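Local coordinates for uncharacterized protein (Bacteroides uniformis ATCC 8492, PDB 4Q68), which probably acts as a highly specific N-acetylmuramoyl-L-alanine amidase of the NlpC/P60 family, cleaving the amide that joins the glycan to the peptide stem of cell-wall fragments, at residues 37-40 with 41-45; 47-50 with 51-55; 166-169 with 170-173; 195-199 with 200-204. All coordinates share one frame; numbering follows the deposited sequence.

Interaction 1 of 4, residues 37-40 with 41-45. With NAG (2-acetamido-2-deoxy-beta-D-glucopyranose), chain B.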
loop_
_atom_site.group_PDB
_atom_site.type_symbol
_atom_site.label_atom_id
_atom_site.label_comp_id
_atom_site.label_asym_id
_atom_site.label_seq_id
_atom_site.Cartn_x
_atom_site.Cartn_y
_atom_site.Cartn_z
ATOM N N ASP A 37 -6.464 -11.599 -10.984
ATOM C CA ASP A 37 -7.863 -12.014 -10.881
ATOM C C ASP A 37 -8.321 -12.224 -9.425
ATOM O O ASP A 37 -9.494 -12.465 -9.180
ATOM C CB ASP A 37 -8.096 -13.327 -11.650
ATOM C CG ASP A 37 -7.663 -13.265 -13.122
ATOM O OD1 ASP A 37 -7.609 -12.171 -13.725
ATOM O OD2 ASP A 37 -7.391 -14.343 -13.688
ATOM N N GLU A 38 -7.380 -12.171 -8.484
ATOM C CA GLU A 38 -7.656 -12.394 -7.064
ATOM C C GLU A 38 -6.705 -11.455 -6.345
ATOM O O GLU A 38 -5.495 -11.645 -6.443
ATOM C CB GLU A 38 -7.371 -13.849 -6.680
ATOM C CG GLU A 38 -8.229 -14.879 -7.387
ATOM C CD GLU A 38 -7.927 -16.289 -6.945
ATOM O OE1 GLU A 38 -6.739 -16.650 -6.875
ATOM O OE2 GLU A 38 -8.886 -17.053 -6.692
ATOM N N VAL A 39 -7.226 -10.450 -5.643
ATOM C CA VAL A 39 -6.369 -9.414 -5.071
ATOM C C VAL A 39 -6.675 -9.167 -3.603
ATOM O O VAL A 39 -7.756 -9.492 -3.119
ATOM C CB VAL A 39 -6.495 -8.081 -5.861
ATOM C CG1 VAL A 39 -6.169 -8.294 -7.325
ATOM C CG2 VAL A 39 -7.869 -7.456 -5.691
ATOM N N ASP A 40 -5.718 -8.546 -2.919
ATOM C CA ASP A 40 -5.977 -7.932 -1.632
ATOM C C ASP A 40 -5.697 -6.441 -1.738
ATOM O O ASP A 40 -5.452 -5.929 -2.816
ATOM C CB ASP A 40 -5.239 -8.654 -0.499
ATOM C CG ASP A 40 -3.739 -8.559 -0.605
ATOM O OD1 ASP A 40 -3.234 -7.514 -1.057
ATOM O OD2 ASP A 40 -3.057 -9.534 -0.201
ATOM N N CYS A 41 -5.792 -5.716 -0.639
ATOM C CA CYS A 41 -5.714 -4.256 -0.761
ATOM C C CYS A 41 -4.353 -3.791 -1.275
ATOM O O CYS A 41 -4.284 -2.782 -1.985
ATOM C CB CYS A 41 -6.086 -3.529 0.537
ATOM S SG CYS A 41 -4.969 -3.770 1.914
ATOM N N THR A 42 -3.294 -4.523 -0.928
ATOM C CA THR A 42 -1.950 -4.147 -1.307
ATOM C C THR A 42 -1.620 -4.640 -2.716
ATOM O O THR A 42 -1.068 -3.892 -3.519
ATOM C CB THR A 42 -0.954 -4.623 -0.237
ATOM O OG1 THR A 42 -1.283 -3.983 1.004
ATOM C CG2 THR A 42 0.466 -4.255 -0.600
ATOM N N THR A 43 -1.960 -5.893 -3.034
ATOM C CA THR A 43 -1.656 -6.348 -4.382
ATOM C C THR A 43 -2.419 -5.535 -5.425
ATOM O O THR A 43 -1.883 -5.277 -6.495
ATOM C CB THR A 43 -1.814 -7.857 -4.625
ATOM O OG1 THR A 43 -3.192 -8.226 -4.632
ATOM C CG2 THR A 43 -1.057 -8.698 -3.599
ATOM N N LEU A 44 -3.643 -5.101 -5.121
ATOM C CA LEU A 44 -4.371 -4.245 -6.058
ATOM C C LEU A 44 -3.543 -3.005 -6.385
ATOM O O LEU A 44 -3.341 -2.649 -7.546
ATOM C CB LEU A 44 -5.711 -3.816 -5.480
ATOM C CG LEU A 44 -6.433 -2.758 -6.315
ATOM C CD1 LEU A 44 -6.816 -3.264 -7.692
ATOM C CD2 LEU A 44 -7.665 -2.303 -5.576
ATOM N N VAL A 45 -3.101 -2.303 -5.353
ATOM C CA VAL A 45 -2.322 -1.090 -5.566
ATOM C C VAL A 45 -1.038 -1.385 -6.354
ATOM O O VAL A 45 -0.661 -0.635 -7.254
ATOM C CB VAL A 45 -2.035 -0.381 -4.227
ATOM C CG1 VAL A 45 -1.006 0.733 -4.402
ATOM C CG2 VAL A 45 -3.334 0.161 -3.636
HETATM C C1 NAG B . 0.520 -7.062 3.493
HETATM C C2 NAG B . 1.532 -7.971 4.177
HETATM C C3 NAG B . 2.531 -8.544 3.176
HETATM C C4 NAG B . 1.841 -9.045 1.910
HETATM C C5 NAG B . 0.806 -8.054 1.390
HETATM C C6 NAG B . 0.063 -8.651 0.201
HETATM C C7 NAG B . 2.016 -7.558 6.550
HETATM C C8 NAG B . 2.812 -6.815 7.570
HETATM N N2 NAG B . 2.229 -7.280 5.261
HETATM O O1 NAG B . -0.448 -6.710 4.435
HETATM O O3 NAG B . 3.165 -9.638 3.787
HETATM O O4 NAG B . 2.786 -9.347 0.911
HETATM O O5 NAG B . -0.106 -7.738 2.420
HETATM O O6 NAG B . -0.599 -9.831 0.584
HETATM O O7 NAG B . 1.204 -8.387 6.950
HETATM O O HOH W 1 -2.881 -10.766 -5.948
#
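Two side chains are turned so that each meets the other's backbone: Asp40 has CG between its backbone N and carbonyl carbon (chi1 65°), and Thr43 holds OG1 in the same relation to its own backbone (chi1 71°). Asp40 OD1 therefore receives Thr43 N at 2.9 Å, in a nearly straight bond (176° at the hydrogen) that arrives close to the C-O axis of the carboxylate. In return, Asp40 N donates to Thr43 OG1 over 3.1 Å. A second amide, Thr42 N, also turns toward OD1 at 3.0 Å, though its poor angle makes that bond weak. The two bonds between Asp40 and Thr43 form a capping box with Asp40 as N-cap, at the start of helix 41-53, and the first backbone turn follows as Leu44 N bonds to Asp40 O. OD1 thus caps Thr43 N, and weakly Thr42 N, which lack a helical carbonyl ahead of them. The second oxygen, OD2, lies 2.6 Å from O6 of the NAG, a sugar also hydrogen-bonded to Arg87 and His89. Directly after the N-cap, Cys41 touches His190 on strand 188-197; a cysteine at a helix start facing a histidine on the sheet is the arrangement of the papain-like NlpC/P60 active site, and this geometry is consistent with it. Thr43 OG1 is engaged further by a water 2.9 Å away, which donates to Glu38 O at 2.8 Å and so links the preceding loop to the first turn. Val39 crosses the same hydroxyl, its CB 3.5 Å from Thr43 OG1, while its side chain also packs on Val213.

Interaction 2 of 4, residues 47-50 with 51-55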
loop_
_atom_site.group_PDB
_atom_site.type_symbol
_atom_site.label_atom_id
_atom_site.label_comp_id
_atom_site.label_asym_id
_atom_site.label_seq_id
_atom_site.Cartn_x
_atom_site.Cartn_y
_atom_site.Cartn_z
ATOM N N TYR A 47 -0.446 -3.818 -8.534
ATOM C CA TYR A 47 -0.727 -4.087 -9.945
ATOM C C TYR A 47 -1.109 -2.810 -10.687
ATOM O O TYR A 47 -0.719 -2.625 -11.846
ATOM C CB TYR A 47 -1.851 -5.115 -10.127
ATOM C CG TYR A 47 -1.583 -6.480 -9.515
ATOM C CD1 TYR A 47 -0.351 -7.107 -9.632
ATOM C CD2 TYR A 47 -2.585 -7.138 -8.811
ATOM C CE1 TYR A 47 -0.131 -8.363 -9.071
ATOM C CE2 TYR A 47 -2.375 -8.373 -8.231
ATOM C CZ TYR A 47 -1.144 -8.989 -8.355
ATOM O OH TYR A 47 -0.885 -10.217 -7.771
ATOM N N VAL A 48 -1.891 -1.947 -10.052
ATOM C CA VAL A 48 -2.296 -0.706 -10.690
ATOM C C VAL A 48 -1.086 0.197 -10.932
ATOM O O VAL A 48 -0.918 0.760 -12.022
ATOM C CB VAL A 48 -3.380 0.003 -9.865
ATOM C CG1 VAL A 48 -3.667 1.380 -10.424
ATOM C CG2 VAL A 48 -4.666 -0.839 -9.866
ATOM N N LEU A 49 -0.238 0.353 -9.924
ATOM C CA LEU A 49 0.963 1.162 -10.065
ATOM C C LEU A 49 1.892 0.568 -11.122
ATOM O O LEU A 49 2.444 1.295 -11.951
ATOM C CB LEU A 49 1.665 1.279 -8.706
ATOM C CG LEU A 49 2.951 2.109 -8.669
ATOM C CD1 LEU A 49 2.745 3.552 -9.110
ATOM C CD2 LEU A 49 3.541 2.059 -7.274
ATOM N N ALA A 50 2.071 -0.748 -11.117
ATOM C CA ALA A 50 2.958 -1.399 -12.110
ATOM C C ALA A 50 2.452 -1.159 -13.518
ATOM O O ALA A 50 3.227 -0.847 -14.411
ATOM C CB ALA A 50 3.072 -2.875 -11.830
ATOM N N GLU A 51 1.149 -1.299 -13.722
ATOM C CA GLU A 51 0.576 -1.069 -15.042
ATOM C C GLU A 51 0.743 0.380 -15.470
ATOM O O GLU A 51 1.130 0.664 -16.606
ATOM C CB GLU A 51 -0.896 -1.446 -15.053
ATOM C CG GLU A 51 -1.585 -1.185 -16.389
ATOM C CD GLU A 51 -3.032 -1.637 -16.434
ATOM O OE1 GLU A 51 -3.580 -2.106 -15.413
ATOM O OE2 GLU A 51 -3.629 -1.499 -17.530
ATOM N N THR A 52 0.469 1.303 -14.555
ATOM C CA THR A 52 0.517 2.710 -14.914
ATOM C C THR A 52 1.954 3.186 -15.193
ATOM O O THR A 52 2.172 4.048 -16.055
ATOM C CB THR A 52 -0.192 3.587 -13.871
ATOM O OG1 THR A 52 -1.458 3.008 -13.532
ATOM C CG2 THR A 52 -0.466 4.965 -14.425
ATOM N N LEU A 53 2.928 2.616 -14.492
ATOM C CA LEU A 53 4.338 2.924 -14.745
ATOM C C LEU A 53 4.855 2.371 -16.056
ATOM O O LEU A 53 5.898 2.799 -16.511
ATOM C CB LEU A 53 5.205 2.391 -13.616
ATOM C CG LEU A 53 5.221 3.195 -12.329
ATOM C CD1 LEU A 53 5.956 2.402 -11.264
ATOM C CD2 LEU A 53 5.850 4.575 -12.518
ATOM N N THR A 54 4.137 1.429 -16.656
ATOM C CA THR A 54 4.601 0.738 -17.861
ATOM C C THR A 54 4.088 1.479 -19.088
ATOM O O THR A 54 2.878 1.499 -19.324
ATOM C CB THR A 54 4.076 -0.727 -17.906
ATOM O OG1 THR A 54 4.487 -1.433 -16.732
ATOM C CG2 THR A 54 4.641 -1.475 -19.099
ATOM N N PRO A 55 4.993 2.091 -19.875
ATOM C CA PRO A 55 4.485 2.813 -21.034
ATOM C C PRO A 55 3.686 1.902 -21.978
ATOM O O PRO A 55 4.068 0.742 -22.202
ATOM C CB PRO A 55 5.755 3.371 -21.677
ATOM C CG PRO A 55 6.701 3.539 -20.530
ATOM C CD PRO A 55 6.427 2.347 -19.652
HETATM O O HOH W 2 -2.766 -3.790 -13.539
#
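Leu53 overlaps Leu49 in a near-parallel pair, with Leu53 CD1 4.0 Å from Leu49 CG. Leu49 has CG anti to its backbone N whereas Leu53 has CG beside its own (chi1 -78°), a difference that leans the Leu53 branch back along the helix over the preceding turn. The backbone bond from Leu53 N to Leu49 O spans the same pair. Met238 of strand 230-238 packs against both leucines. One residue earlier, Val48 and Thr52 also run side by side, and here the contact is polar: Thr52 OG1 donates to Val48 O at 2.8 Å while Thr52 N reaches the same oxygen at 2.9 Å. The two donors come from opposite faces of the carbonyl plane, so the oxygen is gripped twice. This i to i+4 spacing belongs to the later turns of helix 41-53, which is wedged between helix 2-12 and helix 64-75; Asn10 from the former bonds to the Thr52 hydroxyl. Thr54 repeats the threonine bond beyond the last turns. Its OG1 sits beside the backbone N (chi1 -57°) and donates to Ala50 O at 2.7 Å, and Asn70 of helix 64-75 bonds to that hydroxyl as well. The partly exposed flank is built differently. Glu51 stretches out in an extended chain, and a water donates both to its OE1, at 2.6 Å, and to Tyr47 O, at 2.9 Å, the carbonyl that already accepts Glu51 N. At the far end of the Tyr47 ring, the hydroxyl is bonded to Asn35 N.

Interaction 3 of 4, residues 166-169 with 170-173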
loop_
_atom_site.group_PDB
_atom_site.type_symbol
_atom_site.label_atom_id
_atom_site.label_comp_id
_atom_site.label_asym_id
_atom_site.label_seq_id
_atom_site.Cartn_x
_atom_site.Cartn_y
_atom_site.Cartn_z
ATOM N N ASP A 166 -15.042 15.924 1.428
ATOM C CA ASP A 166 -14.721 16.410 0.090
ATOM C C ASP A 166 -13.206 16.518 -0.146
ATOM O O ASP A 166 -12.748 17.169 -1.097
ATOM C CB ASP A 166 -15.431 17.745 -0.184
ATOM C CG ASP A 166 -16.941 17.592 -0.340
ATOM O OD1 ASP A 166 -17.503 16.468 -0.270
ATOM O OD2 ASP A 166 -17.580 18.634 -0.561
ATOM N N GLY A 167 -12.419 15.839 0.686
ATOM C CA GLY A 167 -10.997 15.769 0.481
ATOM C C GLY A 167 -10.281 17.067 0.736
ATOM O O GLY A 167 -10.783 17.947 1.443
ATOM N N LEU A 168 -9.081 17.164 0.175
ATOM C CA LEU A 168 -8.254 18.357 0.269
ATOM C C LEU A 168 -7.633 18.571 -1.092
ATOM O O LEU A 168 -7.366 17.599 -1.799
ATOM C CB LEU A 168 -7.150 18.187 1.318
ATOM C CG LEU A 168 -7.617 18.060 2.763
ATOM C CD1 LEU A 168 -6.481 17.620 3.665
ATOM C CD2 LEU A 168 -8.236 19.372 3.261
ATOM N N PRO A 169 -7.358 19.832 -1.462
ATOM C CA PRO A 169 -6.917 20.072 -2.837
ATOM C C PRO A 169 -5.558 19.466 -3.202
ATOM O O PRO A 169 -5.263 19.323 -4.381
ATOM C CB PRO A 169 -6.894 21.602 -2.938
ATOM C CG PRO A 169 -6.804 22.081 -1.547
ATOM C CD PRO A 169 -7.559 21.091 -0.725
ATOM N N TRP A 170 -4.756 19.106 -2.206
ATOM C CA TRP A 170 -3.481 18.463 -2.458
ATOM C C TRP A 170 -3.560 16.932 -2.526
ATOM O O TRP A 170 -2.558 16.289 -2.792
ATOM C CB TRP A 170 -2.446 18.916 -1.429
ATOM C CG TRP A 170 -2.812 18.750 -0.002
ATOM C CD1 TRP A 170 -3.316 19.707 0.818
ATOM C CD2 TRP A 170 -2.622 17.591 0.813
ATOM N NE1 TRP A 170 -3.473 19.220 2.088
ATOM C CE2 TRP A 170 -3.058 17.920 2.112
ATOM C CE3 TRP A 170 -2.124 16.310 0.572
ATOM C CZ2 TRP A 170 -2.994 17.018 3.171
ATOM C CZ3 TRP A 170 -2.064 15.413 1.628
ATOM C CH2 TRP A 170 -2.504 15.770 2.910
ATOM N N ILE A 171 -4.741 16.364 -2.283
ATOM C CA ILE A 171 -4.996 14.949 -2.523
ATOM C C ILE A 171 -5.701 14.885 -3.870
ATOM O O ILE A 171 -6.738 15.537 -4.046
ATOM C CB ILE A 171 -5.865 14.307 -1.429
ATOM C CG1 ILE A 171 -5.188 14.454 -0.068
ATOM C CG2 ILE A 171 -6.150 12.848 -1.789
ATOM C CD1 ILE A 171 -6.053 14.065 1.108
ATOM N N LYS A 172 -5.142 14.119 -4.801
ATOM C CA LYS A 172 -5.612 14.092 -6.181
ATOM C C LYS A 172 -6.091 12.702 -6.607
ATOM O O LYS A 172 -5.625 11.670 -6.088
ATOM C CB LYS A 172 -4.471 14.547 -7.088
ATOM C CG LYS A 172 -4.017 15.957 -6.746
ATOM C CD LYS A 172 -2.948 16.521 -7.643
ATOM C CE LYS A 172 -2.504 17.894 -7.138
ATOM N NZ LYS A 172 -3.677 18.735 -6.776
ATOM N N ASP A 173 -7.000 12.678 -7.574
ATOM C CA ASP A 173 -7.392 11.434 -8.219
ATOM C C ASP A 173 -6.150 10.617 -8.551
ATOM O O ASP A 173 -5.166 11.128 -9.102
ATOM C CB ASP A 173 -8.121 11.716 -9.534
ATOM C CG ASP A 173 -9.595 12.004 -9.365
ATOM O OD1 ASP A 173 -10.187 11.556 -8.370
ATOM O OD2 ASP A 173 -10.168 12.685 -10.259
#
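The chain reverses in a type I beta turn from Leu168 to Ile171, with Pro169 and Trp170 at its corners and Ile171 N closing it onto Leu168 O at 2.9 Å. That donor stands well above the carbonyl plane, 50° out of it. The turn lies in the surface loop between strands 158-159 and 176-181 of the amidase-like fold. Trp170 is the centre of its apolar cluster: with CG between the backbone N and the carbonyl carbon (chi1 54°), the indole folds back beside the side chain of Leu168. Leu168 CB stands over the five-membered ring, 4.1 Å from its centroid and 19° off the normal, a CH-pi contact. Farther along the indole, Leu168 CD1 meets CZ2 of the six-membered ring at 3.6 Å. Ile171 CG1 lies over the same face near its rim, 3.6 Å above the plane, so two aliphatic chains share one side of the indole. Trp170 is also packed against Val107, Thr108 and Met111 of helix 107-111, which seats the turn on the body of the protein, and Arg237 bonds to its carbonyl oxygen. On the side of the hairpin 188-207, the hydroxyl of Tyr196 bonds to Ile171 O and more weakly to Leu168 O. A bond from Lys172 NZ to Pro169 O is tentative, because both residues are modelled in two conformers. Within the cluster, Leu168 CB and Ile171 CD1 approach to 4.3 Å.

Interaction 4 of 4, residues 195-199 with 200-204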
loop_
_atom_site.group_PDB
_atom_site.type_symbol
_atom_site.label_atom_id
_atom_site.label_comp_id
_atom_site.label_asym_id
_atom_site.label_seq_id
_atom_site.Cartn_x
_atom_site.Cartn_y
_atom_site.Cartn_z
ATOM N N PHE A 195 -10.280 8.622 -5.317
ATOM C CA PHE A 195 -11.237 8.864 -6.390
ATOM C C PHE A 195 -12.253 9.903 -5.923
ATOM O O PHE A 195 -13.039 9.644 -5.015
ATOM C CB PHE A 195 -11.939 7.547 -6.723
ATOM C CG PHE A 195 -13.112 7.661 -7.688
ATOM C CD1 PHE A 195 -13.117 8.567 -8.738
ATOM C CD2 PHE A 195 -14.186 6.805 -7.568
ATOM C CE1 PHE A 195 -14.196 8.643 -9.614
ATOM C CE2 PHE A 195 -15.258 6.876 -8.462
ATOM C CZ PHE A 195 -15.257 7.790 -9.471
ATOM N N TYR A 196 -12.246 11.062 -6.583
ATOM C CA TYR A 196 -13.261 12.084 -6.345
ATOM C C TYR A 196 -14.463 11.797 -7.232
ATOM O O TYR A 196 -14.365 11.782 -8.462
ATOM C CB TYR A 196 -12.733 13.475 -6.629
ATOM C CG TYR A 196 -11.782 13.997 -5.584
ATOM C CD1 TYR A 196 -12.249 14.679 -4.477
ATOM C CD2 TYR A 196 -10.412 13.793 -5.692
ATOM C CE1 TYR A 196 -11.380 15.173 -3.521
ATOM C CE2 TYR A 196 -9.533 14.276 -4.732
ATOM C CZ TYR A 196 -10.019 14.975 -3.652
ATOM O OH TYR A 196 -9.180 15.475 -2.691
ATOM N N ALA A 197 -15.612 11.595 -6.598
ATOM C CA ALA A 197 -16.864 11.341 -7.294
ATOM C C ALA A 197 -17.835 12.391 -6.803
ATOM O O ALA A 197 -18.174 12.420 -5.616
ATOM C CB ALA A 197 -17.376 9.934 -6.998
ATOM N N ASP A 198 -18.229 13.304 -7.699
ATOM C CA ASP A 198 -19.117 14.393 -7.342
ATOM C C ASP A 198 -18.594 15.117 -6.110
ATOM O O ASP A 198 -19.345 15.367 -5.156
ATOM C CB ASP A 198 -20.520 13.839 -7.095
ATOM C CG ASP A 198 -21.553 14.925 -6.853
ATOM O OD1 ASP A 198 -21.428 16.032 -7.426
ATOM O OD2 ASP A 198 -22.501 14.659 -6.088
ATOM N N ASN A 199 -17.304 15.435 -6.167
ATOM C CA ASN A 199 -16.591 16.165 -5.128
ATOM C C ASN A 199 -16.361 15.454 -3.794
ATOM O O ASN A 199 -15.618 15.982 -2.972
ATOM C CB ASN A 199 -17.198 17.543 -4.911
ATOM C CG ASN A 199 -17.157 18.378 -6.166
ATOM O OD1 ASN A 199 -16.104 18.508 -6.794
ATOM N ND2 ASN A 199 -18.301 18.916 -6.565
ATOM N N LYS A 200 -16.924 14.263 -3.581
ATOM C CA LYS A 200 -16.578 13.486 -2.393
ATOM C C LYS A 200 -15.311 12.712 -2.683
ATOM O O LYS A 200 -15.168 12.131 -3.758
ATOM C CB LYS A 200 -17.687 12.516 -2.019
ATOM C CG LYS A 200 -18.954 13.236 -1.648
ATOM C CD LYS A 200 -20.069 12.297 -1.242
ATOM C CE LYS A 200 -21.293 13.055 -0.747
ATOM N NZ LYS A 200 -21.867 13.905 -1.811
ATOM N N LEU A 201 -14.387 12.686 -1.723
ATOM C CA LEU A 201 -13.210 11.841 -1.828
ATOM C C LEU A 201 -13.554 10.443 -1.334
ATOM O O LEU A 201 -13.757 10.220 -0.133
ATOM C CB LEU A 201 -12.048 12.419 -1.041
ATOM C CG LEU A 201 -10.807 11.532 -0.966
ATOM C CD1 LEU A 201 -10.237 11.198 -2.335
ATOM C CD2 LEU A 201 -9.757 12.191 -0.103
ATOM N N LEU A 202 -13.657 9.531 -2.307
ATOM C CA LEU A 202 -13.916 8.115 -2.112
ATOM C C LEU A 202 -12.618 7.339 -2.295
ATOM O O LEU A 202 -11.581 7.883 -2.668
ATOM C CB LEU A 202 -14.965 7.609 -3.112
ATOM C CG LEU A 202 -16.243 8.421 -3.247
ATOM C CD1 LEU A 202 -17.173 7.748 -4.225
ATOM C CD2 LEU A 202 -16.917 8.624 -1.890
ATOM N N LEU A 203 -12.680 6.053 -1.986
ATOM C CA LEU A 203 -11.550 5.158 -2.169
ATOM C C LEU A 203 -11.934 3.995 -3.077
ATOM O O LEU A 203 -12.979 3.365 -2.878
ATOM C CB LEU A 203 -11.092 4.621 -0.812
ATOM C CG LEU A 203 -9.682 4.054 -0.780
ATOM C CD1 LEU A 203 -8.659 5.170 -0.903
ATOM C CD2 LEU A 203 -9.447 3.271 0.501
ATOM N N VAL A 204 -11.104 3.732 -4.079
ATOM C CA VAL A 204 -11.169 2.504 -4.856
ATOM C C VAL A 204 -10.235 1.530 -4.148
ATOM O O VAL A 204 -9.052 1.807 -3.974
ATOM C CB VAL A 204 -10.735 2.734 -6.312
ATOM C CG1 VAL A 204 -10.679 1.416 -7.067
ATOM C CG2 VAL A 204 -11.689 3.701 -6.978
HETATM O O HOH W 3 -22.226 12.575 -4.269
HETATM O O HOH W 4 -19.747 16.111 -2.374
#
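Ala197 CB and Leu202 CD1 meet at 3.5 Å on the face of the sheet that also carries Phe195. The Phe195 ring turns one face toward the Ala197 methyl, while Phe195 CB touches Val204 CG2 at 3.9 Å. Helix 2-12 backs this side, with Leu8 against Phe195 and Ile12 against Val204. On the reverse face Leu201 crosses Tyr196: its CD1 sits over the phenol in a CH-pi contact, 4.0 Å from the centroid and 15° off the normal, and its CB meets CE1 at 3.8 Å. Leu201 is placed there by a first torsion that carries CG away from the backbone N (chi1 174°). Between the two faces run paired backbone bonds: Phe195 and Leu202 exchange two, Ala197 and Lys200 two more, and Tyr196 CA adds a CH...O contact to Lys200 O at 3.2 Å. At the exposed edge a turn about chi4 (62°) brings the Lys200 ammonium back toward Asp198, leaving NZ 4.4 Å from Asp198 OD2, beyond salt-bridge range. One water joins NZ to that carboxylate, a second joins NZ to Asp198 O. Asp198 and Asn199, both at positive phi, form the corners of a type I' turn, the tight two-residue connection of a beta hairpin, here between strands 188-197 and 200-207.

Overall arrangement
Along the chain the four contacts follow in series, none nested and none crossing: interaction 1 caps a helix, interaction 2 runs along it, and interactions 3 and 4 close turns. Interaction 1 ends the loop before helix 41-53; interaction 2 lies further down the same helix, and the two touch where Val39 CG1 meets Tyr47 CE2 at 3.9 Å. Interactions 3 and 4 form a second pair, a loop turn and a hairpin, their centres about 9 Å apart: Asp173 OD1 probably accepts from Tyr196 N at 2.8 Å, joining the 166-173 loop to the hairpin. The pairs stay separate, but helix 41-53 packs on strand 188-197, whose end supplies interaction 4.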